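Pbp related beta-lactamase (Pyrococcus abyssi, PDB 2QMI) is an octameric, self-compartmentalizing archaeal peptidase related to the penicillin-binding proteins and serine beta-lactamases, and probably cleaves peptides inside its assembly. Local coordinates at residues T50-G58 with E205-G213. Sequence-based numbering, arbitrary orientation.
Sequences TPETIYGIG and EKDKDVAMG
Ile54 and Val210 pair through their backbones in a single parallel beta bridge, which ties the segment leading into strand 55-56 to the loop before strand 213-216 within the beta-lactamase-like domain. Both residues are beta-branched and favour the extended backbone that a bridge needs. Ile54 uses both of its backbone polar groups: its N donates to Asp209 O (3.0 Å), while its O accepts from Ala211 N (3.0 Å). Thr53 CA adds a CH···O contact to Asp209 O (3.4 Å), so that carbonyl is met twice.

Three polar side chains, those of Thr50, Glu52 and Asp209, gather at one end. Thr50 OG1 accepts from Thr53 N in an ST motif and also lies close to Asp209 OD2 (2.8 Å) and to Glu52 OE1; a small hydroxyl that can both give and accept suits this junction. Asp209 extends there with CG anti to its backbone N (chi1 -167°). Its carboxylate comes close to that of Glu52, a like-charge proximity probably eased by Arg41, which forms a salt bridge with Asp209 OD1. Apart from this group, Asp207 is short enough to bend onto its own main chain two residues on, forming an Asx turn through OD1 and Asp209 N (2.7 Å); Arg196 and Tyr198 bind the same carboxylate. The methyl at the end of Ile54, CD1, rests against the carboxylate oxygen Asp207 OD2 at 3.4 Å.

Apolar contacts fill in around the bridge. The branched CB of Ile54 approaches Val210 CG2. Tyr55 turns its ring so that one face receives the compact methyl of Ala211, and its hydroxyl bonds to Ser49. That methyl sits offset toward the rim, with Ala211 CB 4.0 Å from Tyr55 CE1.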
loop_
_atom_site.group_PDB
_atom_site.type_symbol
_atom_site.label_atom_id
_atom_site.label_comp_id
_atom_site.label_asym_id
_atom_site.label_seq_id
_atom_site.Cartn_x
_atom_site.Cartn_y
_atom_site.Cartn_z
ATOM N N THR A 50 43.042 -3.369 -9.329
ATOM C CA THR A 50 44.347 -3.618 -9.931
ATOM C C THR A 50 45.029 -4.819 -9.270
ATOM O O THR A 50 44.575 -5.310 -8.246
ATOM C CB THR A 50 45.269 -2.410 -9.765
ATOM O OG1 THR A 50 45.795 -2.398 -8.433
ATOM C CG2 THR A 50 44.506 -1.127 -10.005
ATOM N N PRO A 51 46.133 -5.308 -9.855
ATOM C CA PRO A 51 46.833 -6.453 -9.268
ATOM C C PRO A 51 47.186 -6.194 -7.803
ATOM O O PRO A 51 47.233 -7.118 -6.993
ATOM C CB PRO A 51 48.081 -6.572 -10.140
ATOM C CG PRO A 51 47.614 -6.093 -11.455
ATOM C CD PRO A 51 46.788 -4.885 -11.105
ATOM N N GLU A 52 47.421 -4.921 -7.488
ATOM C CA GLU A 52 47.801 -4.478 -6.148
ATOM C C GLU A 52 46.653 -4.321 -5.134
ATOM O O GLU A 52 46.856 -4.534 -3.943
ATOM C CB GLU A 52 48.547 -3.130 -6.229
ATOM C CG GLU A 52 49.833 -3.083 -7.080
ATOM C CD GLU A 52 49.577 -3.135 -8.591
ATOM O OE1 GLU A 52 48.410 -2.946 -9.017
ATOM O OE2 GLU A 52 50.549 -3.356 -9.357
ATOM N N THR A 53 45.464 -3.934 -5.593
ATOM C CA THR A 53 44.328 -3.723 -4.686
ATOM C C THR A 53 44.169 -4.795 -3.604
ATOM O O THR A 53 44.313 -5.994 -3.850
ATOM C CB THR A 53 42.988 -3.552 -5.473
ATOM O OG1 THR A 53 41.888 -3.449 -4.552
ATOM C CG2 THR A 53 42.752 -4.715 -6.379
ATOM N N ILE A 54 43.878 -4.337 -2.395
ATOM C CA ILE A 54 43.719 -5.211 -1.248
ATOM C C ILE A 54 42.261 -5.557 -0.930
ATOM O O ILE A 54 41.397 -4.682 -0.887
ATOM C CB ILE A 54 44.405 -4.569 -0.018
ATOM C CG1 ILE A 54 45.920 -4.773 -0.139
ATOM C CG2 ILE A 54 43.862 -5.149 1.273
ATOM C CD1 ILE A 54 46.731 -4.054 0.904
ATOM N N TYR A 55 42.011 -6.851 -0.715
ATOM C CA TYR A 55 40.683 -7.367 -0.384
ATOM C C TYR A 55 40.808 -8.250 0.847
ATOM O O TYR A 55 41.911 -8.618 1.249
ATOM C CB TYR A 55 40.127 -8.267 -1.493
ATOM C CG TYR A 55 40.084 -7.707 -2.891
ATOM C CD1 TYR A 55 38.864 -7.429 -3.511
ATOM C CD2 TYR A 55 41.253 -7.550 -3.633
ATOM C CE1 TYR A 55 38.811 -7.016 -4.843
ATOM C CE2 TYR A 55 41.216 -7.140 -4.961
ATOM C CZ TYR A 55 39.995 -6.873 -5.564
ATOM O OH TYR A 55 39.964 -6.461 -6.878
ATOM N N GLY A 56 39.669 -8.607 1.432
ATOM C CA GLY A 56 39.693 -9.509 2.566
ATOM C C GLY A 56 39.790 -10.885 1.926
ATOM O O GLY A 56 39.251 -11.085 0.834
ATOM N N ILE A 57 40.456 -11.841 2.566
ATOM C CA ILE A 57 40.580 -13.156 1.947
ATOM C C ILE A 57 39.798 -14.254 2.650
ATOM O O ILE A 57 39.717 -15.375 2.154
ATOM C CB ILE A 57 42.068 -13.587 1.828
ATOM C CG1 ILE A 57 42.648 -13.910 3.205
ATOM C CG2 ILE A 57 42.871 -12.471 1.178
ATOM C CD1 ILE A 57 44.037 -14.525 3.143
ATOM N N GLY A 58 39.220 -13.926 3.802
ATOM C CA GLY A 58 38.446 -14.906 4.543
ATOM C C GLY A 58 39.191 -16.170 4.937
ATOM O O GLY A 58 40.355 -16.130 5.316
ATOM N N GLU A 205 44.118 1.464 6.518
ATOM C CA GLU A 205 43.663 2.808 6.179
ATOM C C GLU A 205 44.808 3.679 5.678
ATOM O O GLU A 205 44.584 4.786 5.179
ATOM C CB GLU A 205 42.984 3.461 7.388
ATOM C CG GLU A 205 43.907 3.753 8.563
ATOM C CD GLU A 205 43.133 4.141 9.824
ATOM O OE1 GLU A 205 43.776 4.471 10.856
ATOM O OE2 GLU A 205 41.878 4.103 9.783
ATOM N N LYS A 206 46.034 3.174 5.804
ATOM C CA LYS A 206 47.201 3.915 5.344
ATOM C C LYS A 206 47.545 3.513 3.911
ATOM O O LYS A 206 48.238 4.248 3.205
ATOM C CB LYS A 206 48.413 3.653 6.248
ATOM C CG LYS A 206 48.242 4.079 7.710
ATOM C CD LYS A 206 47.724 5.523 7.846
ATOM C CE LYS A 206 48.623 6.537 7.138
ATOM N NZ LYS A 206 48.088 7.937 7.248
ATOM N N ASP A 207 47.051 2.348 3.483
ATOM C CA ASP A 207 47.313 1.846 2.134
ATOM C C ASP A 207 46.474 2.567 1.070
ATOM O O ASP A 207 45.268 2.762 1.231
ATOM C CB ASP A 207 47.059 0.339 2.075
ATOM C CG ASP A 207 47.560 -0.279 0.779
ATOM O OD1 ASP A 207 47.026 0.071 -0.296
ATOM O OD2 ASP A 207 48.494 -1.111 0.835
ATOM N N LYS A 208 47.127 2.929 -0.030
ATOM C CA LYS A 208 46.497 3.682 -1.115
ATOM C C LYS A 208 45.730 2.902 -2.182
ATOM O O LYS A 208 45.243 3.505 -3.139
ATOM C CB LYS A 208 47.563 4.542 -1.793
ATOM C CG LYS A 208 48.509 5.159 -0.786
ATOM C CD LYS A 208 49.676 5.883 -1.429
ATOM C CE LYS A 208 50.714 6.227 -0.368
ATOM N NZ LYS A 208 50.193 7.119 0.723
ATOM N N ASP A 209 45.622 1.585 -2.026
ATOM C CA ASP A 209 44.895 0.759 -2.990
ATOM C C ASP A 209 44.159 -0.370 -2.256
ATOM O O ASP A 209 44.652 -1.497 -2.151
ATOM C CB ASP A 209 45.855 0.168 -4.027
ATOM C CG ASP A 209 45.128 -0.423 -5.231
ATOM O OD1 ASP A 209 43.952 -0.816 -5.083
ATOM O OD2 ASP A 209 45.737 -0.502 -6.323
ATOM N N VAL A 210 42.969 -0.050 -1.755
ATOM C CA VAL A 210 42.147 -0.996 -1.009
ATOM C C VAL A 210 40.734 -0.931 -1.564
ATOM O O VAL A 210 40.225 0.154 -1.854
ATOM C CB VAL A 210 42.111 -0.630 0.505
ATOM C CG1 VAL A 210 41.281 -1.653 1.285
ATOM C CG2 VAL A 210 43.535 -0.564 1.057
ATOM N N ALA A 211 40.106 -2.090 -1.712
ATOM C CA ALA A 211 38.759 -2.141 -2.251
ATOM C C ALA A 211 37.691 -2.115 -1.171
ATOM O O ALA A 211 37.849 -2.702 -0.096
ATOM C CB ALA A 211 38.584 -3.384 -3.112
ATOM N N MET A 212 36.606 -1.413 -1.470
ATOM C CA MET A 212 35.469 -1.320 -0.566
ATOM C C MET A 212 34.671 -2.609 -0.775
ATOM O O MET A 212 34.622 -3.133 -1.885
ATOM C CB MET A 212 34.614 -0.099 -0.933
ATOM C CG MET A 212 33.248 -0.035 -0.247
ATOM S SD MET A 212 33.352 -0.137 1.550
ATOM C CE MET A 212 34.008 1.498 1.948
ATOM N N GLY A 213 34.074 -3.131 0.291
ATOM C CA GLY A 213 33.287 -4.341 0.157
ATOM C C GLY A 213 31.914 -4.003 -0.401
ATOM O O GLY A 213 31.497 -2.843 -0.364
#